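Local coordinates for twin-arginine translocation pathway signal (Rhodoferax ferrireducens, PDB 5IM2), which binds benzoate and probably serves as the extracytoplasmic solute-binding component of a TRAP transporter, at residues Ile112-Ile115 / Pro116-Ala120; Ala184-Lys187 / Gly188-Met191; Asp219-Lys223 / Gly224-Gly228; Ala274-Pro277 / Asp278-Lys281; Tyr318-Pro321 / Ala322-Gln326. One frame throughout, in Å; residues are numbered along the deposited sequence.

Contact 1. Residues Ile112-Ile115 / Pro116-Ala120; sequences IWTI and PGYTA. With BEZ (benzoic acid), chain B.
The contact between I115 and Y118 is a local turn where strand 111-114 runs into a 3-10 segment, and it forms part of the benzoate pocket. Its evidence is first a CH-pi interaction: I115 CB lies 3.7 Å from the centroid of the Y118 ring and only 8° off the ring normal, over the middle of one face. With CG1 anti to the carbonyl carbon (chi1 -66°) and the chain then extended, I115 CD1 runs on across that face to CE1 of Y118, at 3.6 Å. The backbone closes the same turn, Y118 N donating to I115 O over 3.0 Å, and T119 N bonds in turn to P116 O.

Both side chains reach the ligand. Y118 OH donates to O2 of benzoic acid at 2.7 Å, the oxygen lying in the ring plane at its edge, and I115 CD1 stands 3.5 Å from that same O2. L214 N also hydrogen-bonds to Y118 OH, which would fix the hydroxyl, and the carboxylate has a further partner in R192. C3 of the ligand meets the edge of the W113 ring.

Strand 111-114 is flanked by strands 49-55 and 262-267. From the latter F263 stacks on W113 and touches I115, while V264 packs on T114 and P116, and the Y118 ring also meets that of F56.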
loop_
_atom_site.group_PDB
_atom_site.type_symbol
_atom_site.label_atom_id
_atom_site.label_comp_id
_atom_site.label_asym_id
_atom_site.label_seq_id
_atom_site.Cartn_x
_atom_site.Cartn_y
_atom_site.Cartn_z
ATOM N N ILE A 112 -11.089 5.349 7.955
ATOM C CA ILE A 112 -10.448 5.584 6.668
ATOM C C ILE A 112 -9.504 4.429 6.344
ATOM O O ILE A 112 -9.040 3.698 7.227
ATOM C CB ILE A 112 -9.711 6.955 6.622
ATOM C CG1 ILE A 112 -8.599 7.054 7.653
ATOM C CG2 ILE A 112 -10.716 8.044 6.870
ATOM C CD1 ILE A 112 -7.251 6.639 7.167
ATOM N N TRP A 113 -9.229 4.263 5.037
ATOM C CA TRP A 113 -8.190 3.373 4.531
ATOM C C TRP A 113 -7.327 4.208 3.599
ATOM O O TRP A 113 -7.846 4.799 2.635
ATOM C CB TRP A 113 -8.794 2.170 3.790
ATOM C CG TRP A 113 -7.856 1.121 3.278
ATOM C CD1 TRP A 113 -7.406 0.021 3.957
ATOM C CD2 TRP A 113 -7.331 1.019 1.955
ATOM N NE1 TRP A 113 -6.602 -0.747 3.133
ATOM C CE2 TRP A 113 -6.569 -0.173 1.897
ATOM C CE3 TRP A 113 -7.431 1.812 0.806
ATOM C CZ2 TRP A 113 -5.896 -0.579 0.751
ATOM C CZ3 TRP A 113 -6.763 1.411 -0.325
ATOM C CH2 TRP A 113 -6.023 0.219 -0.353
ATOM N N THR A 114 -6.048 4.319 3.925
ATOM C CA THR A 114 -5.144 5.200 3.188
ATOM C C THR A 114 -3.732 4.623 3.171
ATOM O O THR A 114 -3.422 3.658 3.870
ATOM C CB THR A 114 -5.140 6.619 3.788
ATOM O OG1 THR A 114 -4.590 7.549 2.841
ATOM C CG2 THR A 114 -4.319 6.666 5.106
ATOM N N ILE A 115 -2.883 5.226 2.345
ATOM C CA ILE A 115 -1.441 4.997 2.379
ATOM C C ILE A 115 -0.813 6.037 3.312
ATOM O O ILE A 115 -0.890 7.249 3.011
ATOM C CB ILE A 115 -0.842 5.086 0.967
ATOM C CG1 ILE A 115 -1.371 3.928 0.106
ATOM C CG2 ILE A 115 0.684 5.092 1.001
ATOM C CD1 ILE A 115 -0.817 3.795 -1.321
ATOM N N PRO A 116 -0.192 5.623 4.441
ATOM C CA PRO A 116 0.475 6.604 5.316
ATOM C C PRO A 116 1.421 7.543 4.577
ATOM O O PRO A 116 1.377 8.744 4.843
ATOM C CB PRO A 116 1.206 5.714 6.334
ATOM C CG PRO A 116 0.342 4.453 6.379
ATOM C CD PRO A 116 -0.079 4.250 4.964
ATOM N N GLY A 117 2.227 7.030 3.636
ATOM C CA GLY A 117 3.219 7.825 2.919
ATOM C C GLY A 117 2.636 8.817 1.932
ATOM O O GLY A 117 3.385 9.600 1.354
ATOM N N TYR A 118 1.319 8.804 1.708
ATOM C CA TYR A 118 0.711 9.940 1.011
ATOM C C TYR A 118 0.906 11.257 1.768
ATOM O O TYR A 118 0.776 12.324 1.166
ATOM C CB TYR A 118 -0.791 9.706 0.822
ATOM C CG TYR A 118 -1.216 8.775 -0.308
ATOM C CD1 TYR A 118 -0.298 8.169 -1.173
ATOM C CD2 TYR A 118 -2.574 8.464 -0.481
ATOM C CE1 TYR A 118 -0.728 7.318 -2.210
ATOM C CE2 TYR A 118 -3.002 7.652 -1.494
ATOM C CZ TYR A 118 -2.093 7.076 -2.375
ATOM O OH TYR A 118 -2.592 6.271 -3.385
ATOM N N THR A 119 1.219 11.203 3.061
ATOM C CA THR A 119 1.517 12.380 3.882
ATOM C C THR A 119 3.007 12.328 4.226
ATOM O O THR A 119 3.410 11.613 5.144
ATOM C CB THR A 119 0.651 12.388 5.140
ATOM O OG1 THR A 119 -0.665 11.920 4.825
ATOM C CG2 THR A 119 0.552 13.779 5.713
ATOM N N ALA A 120 3.811 13.095 3.490
ATOM C CA ALA A 120 5.274 13.101 3.538
ATOM C C ALA A 120 5.860 13.115 4.953
ATOM O O ALA A 120 5.553 13.993 5.758
ATOM C CB ALA A 120 5.765 14.332 2.772
HETATM C C BEZ B . -0.833 3.336 -5.047
HETATM O O1 BEZ B . 0.241 2.991 -5.619
HETATM O O2 BEZ B . -1.007 4.540 -4.741
HETATM C C1 BEZ B . -1.898 2.318 -4.773
HETATM C C2 BEZ B . -3.071 2.701 -4.129
HETATM C C3 BEZ B . -4.062 1.741 -3.914
HETATM C C4 BEZ B . -3.856 0.433 -4.316
HETATM C C5 BEZ B . -2.679 0.053 -4.932
HETATM C C6 BEZ B . -1.686 1.010 -5.164
#

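Contact 2. Residues Ala184-Lys187 / Gly188-Met191; sequences ADLK and GLKM
Peptide planes, not rings, are the flat groups that meet between L186 and L189: the amide N of L189 stands above the carbonyl plane of L186, 43° out of it. That N donates to L186 O over 3.1 Å with an N-H...O angle of 155°, the closing bond of a type II beta turn from L186 to L189. The L189 side chain stays close to the carbonyls of 184-187, its CD1 3.6 Å from D185 O and its CB 3.5 Å from L186 O.

The corners of the turn are K187 and G188. The positive phi of G188 (74°) is the mark of the third position in a type II turn, and a beta carbon built there would fall only 2.8 Å from K187 O, a clash that a glycine escapes. K187 carries an extended chain away from the turn. Before it, K187 N bonds to A184 O, so a 3-10 turn leads directly into the beta turn; D185 OD2 ties this piece back to K181 N and T182 N.

The apolar contacts are looser. L186 CD2 approaches M191 CG at 4.2 Å, the two side chains crossing at about a right angle, and the methionine chain bends at chi2 and chi3. L186 and M191 both rest on F173 of strand 171-175, and helix 196-205 meets them through L205 and L202 respectively. M191 itself lies on strand 190-193, whose backbone pairs with strand 208-211 at I208 and V210.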
loop_
_atom_site.group_PDB
_atom_site.type_symbol
_atom_site.label_atom_id
_atom_site.label_comp_id
_atom_site.label_asym_id
_atom_site.label_seq_id
_atom_site.Cartn_x
_atom_site.Cartn_y
_atom_site.Cartn_z
ATOM N N ALA A 184 18.942 0.658 -16.746
ATOM C CA ALA A 184 19.275 1.746 -17.661
ATOM C C ALA A 184 18.085 2.212 -18.484
ATOM O O ALA A 184 18.078 3.351 -18.960
ATOM C CB ALA A 184 20.388 1.326 -18.616
ATOM N N ASP A 185 17.080 1.362 -18.673
ATOM C CA ASP A 185 15.921 1.760 -19.458
ATOM C C ASP A 185 15.068 2.794 -18.732
ATOM O O ASP A 185 14.214 3.435 -19.352
ATOM C CB ASP A 185 15.098 0.510 -19.817
ATOM C CG ASP A 185 15.804 -0.384 -20.860
ATOM O OD1 ASP A 185 16.503 0.160 -21.735
ATOM O OD2 ASP A 185 15.649 -1.634 -20.823
ATOM N N LEU A 186 15.324 3.020 -17.461
ATOM C CA LEU A 186 14.567 4.005 -16.687
ATOM C C LEU A 186 15.181 5.387 -16.721
ATOM O O LEU A 186 14.569 6.321 -16.200
ATOM C CB LEU A 186 14.467 3.581 -15.242
ATOM C CG LEU A 186 13.516 2.383 -15.029
ATOM C CD1 LEU A 186 13.862 1.716 -13.768
ATOM C CD2 LEU A 186 12.075 2.807 -14.955
ATOM N N LYS A 187 16.384 5.516 -17.262
ATOM C CA LYS A 187 17.122 6.774 -17.198
ATOM C C LYS A 187 16.295 7.898 -17.782
ATOM O O LYS A 187 15.860 7.819 -18.934
ATOM C CB LYS A 187 18.441 6.661 -17.960
ATOM C CG LYS A 187 19.529 5.865 -17.272
ATOM C CD LYS A 187 20.885 6.189 -17.894
ATOM C CE LYS A 187 21.991 5.299 -17.353
ATOM N NZ LYS A 187 23.241 5.469 -18.149
ATOM N N GLY A 188 16.091 8.948 -16.992
ATOM C CA GLY A 188 15.415 10.149 -17.445
ATOM C C GLY A 188 13.920 10.020 -17.618
ATOM O O GLY A 188 13.273 11.017 -17.932
ATOM N N LEU A 189 13.339 8.832 -17.434
ATOM C CA LEU A 189 11.893 8.700 -17.467
ATOM C C LEU A 189 11.250 9.324 -16.245
ATOM O O LEU A 189 11.685 9.110 -15.113
ATOM C CB LEU A 189 11.461 7.238 -17.526
ATOM C CG LEU A 189 11.811 6.420 -18.774
ATOM C CD1 LEU A 189 11.091 5.067 -18.716
ATOM C CD2 LEU A 189 11.447 7.146 -20.045
ATOM N N LYS A 190 10.178 10.073 -16.480
ATOM C CA LYS A 190 9.362 10.609 -15.395
ATOM C C LYS A 190 8.435 9.507 -14.897
ATOM O O LYS A 190 7.474 9.149 -15.575
ATOM C CB LYS A 190 8.568 11.823 -15.876
ATOM C CG LYS A 190 9.399 13.060 -16.132
ATOM C CD LYS A 190 8.563 14.166 -16.740
ATOM C CE LYS A 190 7.911 13.744 -18.075
ATOM N NZ LYS A 190 7.303 14.889 -18.837
ATOM N N MET A 191 8.723 8.972 -13.707
ATOM C CA MET A 191 8.050 7.799 -13.156
ATOM C C MET A 191 7.359 8.141 -11.846
ATOM O O MET A 191 7.998 8.621 -10.909
ATOM C CB MET A 191 9.054 6.672 -12.922
ATOM C CG MET A 191 9.632 6.107 -14.207
ATOM S SD MET A 191 8.412 5.278 -15.285
ATOM C CE MET A 191 7.928 3.912 -14.229
#

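Contact 3. Residues Asp219-Lys223 / Gly224-Gly228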
loop_
_atom_site.group_PDB
_atom_site.type_symbol
_atom_site.label_atom_id
_atom_site.label_comp_id
_atom_site.label_asym_id
_atom_site.label_seq_id
_atom_site.Cartn_x
_atom_site.Cartn_y
_atom_site.Cartn_z
ATOM N N ASP A 219 -4.850 11.590 -15.115
ATOM C CA ASP A 219 -4.682 12.945 -15.633
ATOM C C ASP A 219 -3.213 13.252 -15.877
ATOM O O ASP A 219 -2.879 13.995 -16.802
ATOM C CB ASP A 219 -5.287 13.970 -14.664
ATOM C CG ASP A 219 -4.859 15.421 -14.976
ATOM O OD1 ASP A 219 -5.544 16.091 -15.777
ATOM O OD2 ASP A 219 -3.850 15.898 -14.402
ATOM N N ALA A 220 -2.318 12.657 -15.084
ATOM C CA ALA A 220 -0.894 12.879 -15.305
ATOM C C ALA A 220 -0.386 12.100 -16.514
ATOM O O ALA A 220 0.404 12.626 -17.312
ATOM C CB ALA A 220 -0.110 12.508 -14.054
ATOM N N LEU A 221 -0.829 10.857 -16.680
ATOM C CA LEU A 221 -0.470 10.119 -17.883
ATOM C C LEU A 221 -0.970 10.847 -19.125
ATOM O O LEU A 221 -0.249 10.960 -20.124
ATOM C CB LEU A 221 -1.020 8.689 -17.823
ATOM C CG LEU A 221 -0.198 7.651 -17.027
ATOM C CD1 LEU A 221 -0.940 6.332 -16.971
ATOM C CD2 LEU A 221 1.191 7.409 -17.577
ATOM N N SER A 222 -2.184 11.393 -19.070
ATOM C CA SER A 222 -2.774 11.958 -20.279
ATOM C C SER A 222 -2.176 13.309 -20.629
ATOM O O SER A 222 -1.970 13.608 -21.812
ATOM C CB SER A 222 -4.286 12.080 -20.101
ATOM O OG SER A 222 -4.870 10.797 -20.042
ATOM N N LYS A 223 -1.934 14.160 -19.638
ATOM C CA LYS A 223 -1.296 15.429 -19.955
ATOM C C LYS A 223 0.206 15.279 -20.149
ATOM O O LYS A 223 0.842 16.227 -20.613
ATOM C CB LYS A 223 -1.622 16.487 -18.882
ATOM C CG LYS A 223 -0.977 16.311 -17.497
ATOM C CD LYS A 223 -1.582 17.330 -16.517
ATOM C CE LYS A 223 -1.074 17.181 -15.084
ATOM N NZ LYS A 223 -1.780 18.178 -14.217
ATOM N N GLY A 224 0.772 14.109 -19.844
ATOM C CA GLY A 224 2.174 13.831 -20.093
ATOM C C GLY A 224 3.151 14.299 -19.036
ATOM O O GLY A 224 4.343 14.410 -19.332
ATOM N N THR A 225 2.705 14.573 -17.803
ATOM C CA THR A 225 3.676 14.927 -16.776
ATOM C C THR A 225 4.392 13.710 -16.224
ATOM O O THR A 225 5.361 13.867 -15.467
ATOM C CB THR A 225 3.028 15.722 -15.628
ATOM O OG1 THR A 225 1.906 15.024 -15.097
ATOM C CG2 THR A 225 2.582 17.117 -16.121
ATOM N N ILE A 226 3.934 12.501 -16.558
ATOM C CA ILE A 226 4.676 11.282 -16.261
ATOM C C ILE A 226 4.690 10.384 -17.489
ATOM O O ILE A 226 3.749 10.371 -18.291
ATOM C CB ILE A 226 4.106 10.518 -15.038
ATOM C CG1 ILE A 226 2.625 10.187 -15.214
ATOM C CG2 ILE A 226 4.342 11.309 -13.764
ATOM C CD1 ILE A 226 2.086 9.325 -14.079
ATOM N N ASP A 227 5.788 9.624 -17.618
ATOM C CA ASP A 227 5.995 8.618 -18.646
ATOM C C ASP A 227 5.485 7.238 -18.222
ATOM O O ASP A 227 5.312 6.357 -19.061
ATOM C CB ASP A 227 7.494 8.524 -18.961
ATOM C CG ASP A 227 8.047 9.821 -19.566
ATOM O OD1 ASP A 227 7.333 10.381 -20.414
ATOM O OD2 ASP A 227 9.178 10.279 -19.214
ATOM N N GLY A 228 5.285 7.030 -16.937
ATOM C CA GLY A 228 4.967 5.712 -16.430
ATOM C C GLY A 228 4.723 5.808 -14.948
ATOM O O GLY A 228 4.868 6.879 -14.338
#
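Two sets of side-chain contacts define how I226 and T225 fold back on the end of helix 217-223: I226 against A220 and L221, and T225 against A220 and K223. I226 takes the rotamer in which CG1 sits between the backbone N and the carbonyl carbon (chi1 56°), and this turns CG1 to A220 CB at 3.8 Å and to L221 CD2 at 3.9 Å. The L221 and I226 chains cross obliquely, CD1 of I226 continuing alongside the leucine.

On the outer side T225 OG1 lies 3.4 Å from A220 CB, while T225 CG2 packs against the aliphatic chain of K223, 3.8 Å from its CE. K223 leaves the backbone with CG likewise wedged between N and C (chi1 71°), then runs straight, and its NZ makes a weak salt-bridge hydrogen bond of 3.1 Å to D219 OD2.

The backbone beneath follows a Schellman pattern, though with weak bonds: T225 N to A220 O and G224 N to L221 O, with a further weak bond from G224 N to A220 O. G224 supplies the positive phi (84°) that ends the helix.

With a serine in place of I226, the methyl of A220 and the CD2 branch of L221 would probably lose part of their apolar cover, with a gap opened where CG1 and CD1 now lie.

M212 also touches A220 and I226, and helix 241-244 lies on L221 through V241 and L244. The chain then enters strand 228-232, where G228 pairs with R192 of strand 190-193.

Contact 4. Residues Ala274-Pro277 / Asp278-Lys281; sequences ALPP and DLRK
R280 folds its guanidinium over P277, one face covering P277 CA and P276 O, with NH2 3.8 Å from P277 CA. Its CG leaves anti to the backbone N (chi1 -180°), and a bend at chi3 (51°) brings the head back to the start of the helix. There NH1 makes a weak hydrogen bond of 2.8 Å to L275 O, and it is also bonded to Y272 O, so two carbonyls of the incoming chain share it. Cut back to an alanine, R280 would probably leave the L275 and Y272 carbonyls without this donor and take away the flat group that lies over P277 CA.

P276 is the N-cap of helix 277-285. R280 N donates to P276 O over 2.9 Å at an almost straight 175°, and K281 N to P277 O over 3.0 Å; P277, in the first turn, has no N-H that would need a partner.

D278 brings OD1 to 3.2 Å from P276 CB, while its OD2 forms a salt bridge with R82; an acidic group in this first turn probably interacts favourably with the helix dipole. On the buried side L279 CD1 touches P276 CD at 3.9 Å, L275 CD1 lies 3.9 Å from R280 CA, and both leucines pack on V49 of strand 49-55.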
loop_
_atom_site.group_PDB
_atom_site.type_symbol
_atom_site.label_atom_id
_atom_site.label_comp_id
_atom_site.label_asym_id
_atom_site.label_seq_id
_atom_site.Cartn_x
_atom_site.Cartn_y
_atom_site.Cartn_z
ATOM N N ALA A 274 -16.554 5.265 22.198
ATOM C CA ALA A 274 -17.971 5.505 22.404
ATOM C C ALA A 274 -18.868 4.318 22.047
ATOM O O ALA A 274 -20.073 4.376 22.329
ATOM C CB ALA A 274 -18.396 6.717 21.578
ATOM N N LEU A 275 -18.337 3.269 21.435
ATOM C CA LEU A 275 -19.153 2.120 21.079
ATOM C C LEU A 275 -19.582 1.394 22.353
ATOM O O LEU A 275 -18.873 1.431 23.368
ATOM C CB LEU A 275 -18.382 1.157 20.187
ATOM C CG LEU A 275 -18.072 1.559 18.742
ATOM C CD1 LEU A 275 -17.094 0.578 18.094
ATOM C CD2 LEU A 275 -19.362 1.690 17.931
ATOM N N PRO A 276 -20.748 0.755 22.346
ATOM C CA PRO A 276 -21.041 -0.192 23.404
ATOM C C PRO A 276 -19.948 -1.237 23.465
ATOM O O PRO A 276 -19.370 -1.620 22.429
ATOM C CB PRO A 276 -22.384 -0.797 22.975
ATOM C CG PRO A 276 -23.007 0.235 22.118
ATOM C CD PRO A 276 -21.854 0.847 21.380
ATOM N N PRO A 277 -19.624 -1.731 24.655
ATOM C CA PRO A 277 -18.617 -2.797 24.717
ATOM C C PRO A 277 -18.898 -3.941 23.751
ATOM O O PRO A 277 -17.958 -4.472 23.149
ATOM C CB PRO A 277 -18.681 -3.249 26.184
ATOM C CG PRO A 277 -19.176 -2.092 26.924
ATOM C CD PRO A 277 -20.143 -1.386 25.990
ATOM N N ASP A 278 -20.161 -4.341 23.576
ATOM C CA ASP A 278 -20.431 -5.504 22.733
ATOM C C ASP A 278 -20.086 -5.225 21.270
ATOM O O ASP A 278 -19.553 -6.095 20.568
ATOM C CB ASP A 278 -21.894 -5.940 22.892
ATOM C CG ASP A 278 -22.873 -4.821 22.601
ATOM O OD1 ASP A 278 -22.448 -3.802 22.018
ATOM O OD2 ASP A 278 -24.066 -4.962 22.949
ATOM N N LEU A 279 -20.356 -4.005 20.793
ATOM C CA LEU A 279 -20.027 -3.652 19.417
ATOM C C LEU A 279 -18.544 -3.352 19.242
ATOM O O LEU A 279 -17.970 -3.691 18.205
ATOM C CB LEU A 279 -20.877 -2.455 18.972
ATOM C CG LEU A 279 -22.392 -2.693 19.004
ATOM C CD1 LEU A 279 -23.103 -1.470 18.436
ATOM C CD2 LEU A 279 -22.757 -3.939 18.215
ATOM N N ARG A 280 -17.906 -2.766 20.254
ATOM C CA ARG A 280 -16.459 -2.637 20.229
ATOM C C ARG A 280 -15.806 -4.005 20.072
ATOM O O ARG A 280 -14.844 -4.156 19.315
ATOM C CB ARG A 280 -15.976 -1.922 21.493
ATOM C CG ARG A 280 -14.446 -1.726 21.561
ATOM C CD ARG A 280 -14.017 -0.567 22.464
ATOM N NE ARG A 280 -14.643 -0.650 23.784
ATOM C CZ ARG A 280 -15.623 0.138 24.219
ATOM N NH1 ARG A 280 -16.108 1.117 23.459
ATOM N NH2 ARG A 280 -16.123 -0.055 25.438
ATOM N N LYS A 281 -16.338 -5.029 20.744
ATOM C CA LYS A 281 -15.747 -6.360 20.611
ATOM C C LYS A 281 -15.833 -6.861 19.175
ATOM O O LYS A 281 -14.900 -7.500 18.676
ATOM C CB LYS A 281 -16.437 -7.342 21.555
ATOM C CG LYS A 281 -15.887 -8.757 21.472
ATOM C CD LYS A 281 -16.510 -9.677 22.504
ATOM C CE LYS A 281 -15.610 -10.870 22.801
ATOM N NZ LYS A 281 -15.897 -11.439 24.148
#

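Contact 5. Residues Tyr318-Pro321 / Ala322-Gln326; sequences YAIP and ALEAQ
Hydrogen bonding between P321 and A325 starts helix 322-332: A325 N donates to P321 O over 2.8 Å with an N-H...O angle of 161°, the first full helical turn. P321 is the N-cap, and as a proline it has neither a side-chain acceptor for the first amides nor a backbone N-H with which E324 could complete a capping box. At the next residue, Q326 N reaches both A322 O and L323 O, each by a weak bond.

Apolar packing is carried mainly by I320 and E324. I320 has CG2 anti to its backbone nitrogen, and this methyl meets the aliphatic part of the glutamate, 3.7 Å from E324 CG and 3.9 Å from E324 CB. The E324 chain departs with CG anti to its own N and bends at chi2 (62°), so that the CH2 groups lie against the isoleucine while the carboxylate turns away from the strand. The P321 ring adds a looser touch, its CG 4.3 Å from E324 CB.

Two methyls lie instead against polar backbone atoms: I320 CG2 is 3.9 Å from A325 N, and the A325 CB comes within 3.5 Å of P321 O.

The axes of strand 318-320 and helix 322-326 make 61° and approach to 8.2 Å, so the chain changes course at the proline. Strand 316-320 is one of the two outer strands of the six-stranded sheet in this chain, beside strand 247-251: I320 bonds through its backbone with E250 and D252 and packs on S249 and F251, while T182 touches E324 and A254 touches A322.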
loop_
_atom_site.group_PDB
_atom_site.type_symbol
_atom_site.label_atom_id
_atom_site.label_comp_id
_atom_site.label_asym_id
_atom_site.label_seq_id
_atom_site.Cartn_x
_atom_site.Cartn_y
_atom_site.Cartn_z
ATOM N N TYR A 318 6.588 -8.054 -19.659
ATOM C CA TYR A 318 7.906 -8.651 -19.540
ATOM C C TYR A 318 8.170 -8.956 -18.074
ATOM O O TYR A 318 7.790 -8.178 -17.193
ATOM C CB TYR A 318 8.965 -7.704 -20.093
ATOM C CG TYR A 318 10.393 -8.174 -19.941
ATOM C CD1 TYR A 318 10.904 -9.171 -20.758
ATOM C CD2 TYR A 318 11.238 -7.614 -18.987
ATOM C CE1 TYR A 318 12.210 -9.598 -20.629
ATOM C CE2 TYR A 318 12.551 -8.037 -18.848
ATOM C CZ TYR A 318 13.032 -9.032 -19.668
ATOM O OH TYR A 318 14.340 -9.459 -19.556
ATOM N N ALA A 319 8.808 -10.094 -17.815
ATOM C CA ALA A 319 9.208 -10.469 -16.469
ATOM C C ALA A 319 10.720 -10.347 -16.358
ATOM O O ALA A 319 11.461 -11.042 -17.064
ATOM C CB ALA A 319 8.769 -11.885 -16.117
ATOM N N ILE A 320 11.166 -9.485 -15.455
ATOM C CA ILE A 320 12.587 -9.262 -15.226
ATOM C C ILE A 320 13.140 -10.467 -14.465
ATOM O O ILE A 320 12.677 -10.760 -13.349
ATOM C CB ILE A 320 12.813 -7.942 -14.464
ATOM C CG1 ILE A 320 12.466 -6.761 -15.365
ATOM C CG2 ILE A 320 14.260 -7.806 -13.983
ATOM C CD1 ILE A 320 12.272 -5.448 -14.587
ATOM N N PRO A 321 14.107 -11.190 -15.028
ATOM C CA PRO A 321 14.626 -12.396 -14.370
ATOM C C PRO A 321 15.433 -12.072 -13.120
ATOM O O PRO A 321 15.873 -10.945 -12.890
ATOM C CB PRO A 321 15.506 -13.042 -15.447
ATOM C CG PRO A 321 15.872 -11.932 -16.362
ATOM C CD PRO A 321 14.741 -10.950 -16.333
ATOM N N ALA A 322 15.609 -13.107 -12.293
ATOM C CA ALA A 322 16.256 -12.930 -10.991
ATOM C C ALA A 322 17.658 -12.354 -11.124
ATOM O O ALA A 322 18.101 -11.590 -10.252
ATOM C CB ALA A 322 16.325 -14.279 -10.263
ATOM N N LEU A 323 18.374 -12.736 -12.191
ATOM C CA LEU A 323 19.745 -12.278 -12.419
ATOM C C LEU A 323 19.800 -10.776 -12.662
ATOM O O LEU A 323 20.663 -10.084 -12.111
ATOM C CB LEU A 323 20.355 -13.017 -13.610
ATOM C CG LEU A 323 21.834 -12.737 -13.872
ATOM C CD1 LEU A 323 22.716 -13.338 -12.767
ATOM C CD2 LEU A 323 22.222 -13.268 -15.247
ATOM N N GLU A 324 18.906 -10.256 -13.502
ATOM C CA GLU A 324 18.816 -8.810 -13.670
ATOM C C GLU A 324 18.253 -8.138 -12.428
ATOM O O GLU A 324 18.641 -7.011 -12.090
ATOM C CB GLU A 324 17.957 -8.471 -14.888
ATOM C CG GLU A 324 17.706 -6.960 -15.083
ATOM C CD GLU A 324 18.977 -6.146 -15.331
ATOM O OE1 GLU A 324 20.004 -6.727 -15.728
ATOM O OE2 GLU A 324 18.944 -4.912 -15.123
ATOM N N ALA A 325 17.332 -8.800 -11.733
ATOM C CA ALA A 325 16.845 -8.238 -10.490
ATOM C C ALA A 325 18.011 -7.878 -9.584
ATOM O O ALA A 325 17.952 -6.882 -8.872
ATOM C CB ALA A 325 15.900 -9.215 -9.810
ATOM N N GLN A 326 19.105 -8.643 -9.649
ATOM C CA GLN A 326 20.258 -8.353 -8.798
ATOM C C GLN A 326 20.870 -6.998 -9.124
ATOM O O GLN A 326 21.388 -6.324 -8.227
ATOM C CB GLN A 326 21.310 -9.456 -8.926
ATOM C CG GLN A 326 20.993 -10.692 -8.107
ATOM C CD GLN A 326 21.006 -10.412 -6.613
ATOM O OE1 GLN A 326 20.052 -10.731 -5.900
ATOM N NE2 GLN A 326 22.090 -9.812 -6.132
#

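Overall arrangement
Contact 1 lies nearest the centre of the chain (about 9 Å), has no exposed touching residue and is the one that meets the ligand, with an aromatic face and a directed hydroxyl. The others lie 21 to 29 Å out, where proline, glycine and charged groups shape turns and helix ends; contact 4, the farthest, has five exposed residues of eight. Contacts 1 and 4 belong with the five-stranded sheet, the latter packing on strand 49-55. Contacts 2, 3 and 5 gather about the six-stranded sheet; contacts 2 and 3 touch directly, K190 NZ probably bonding to G224 O. Prolines open the helices in contacts 4 and 5, whereas glycines with positive phi turn the chain in contacts 2 and 3.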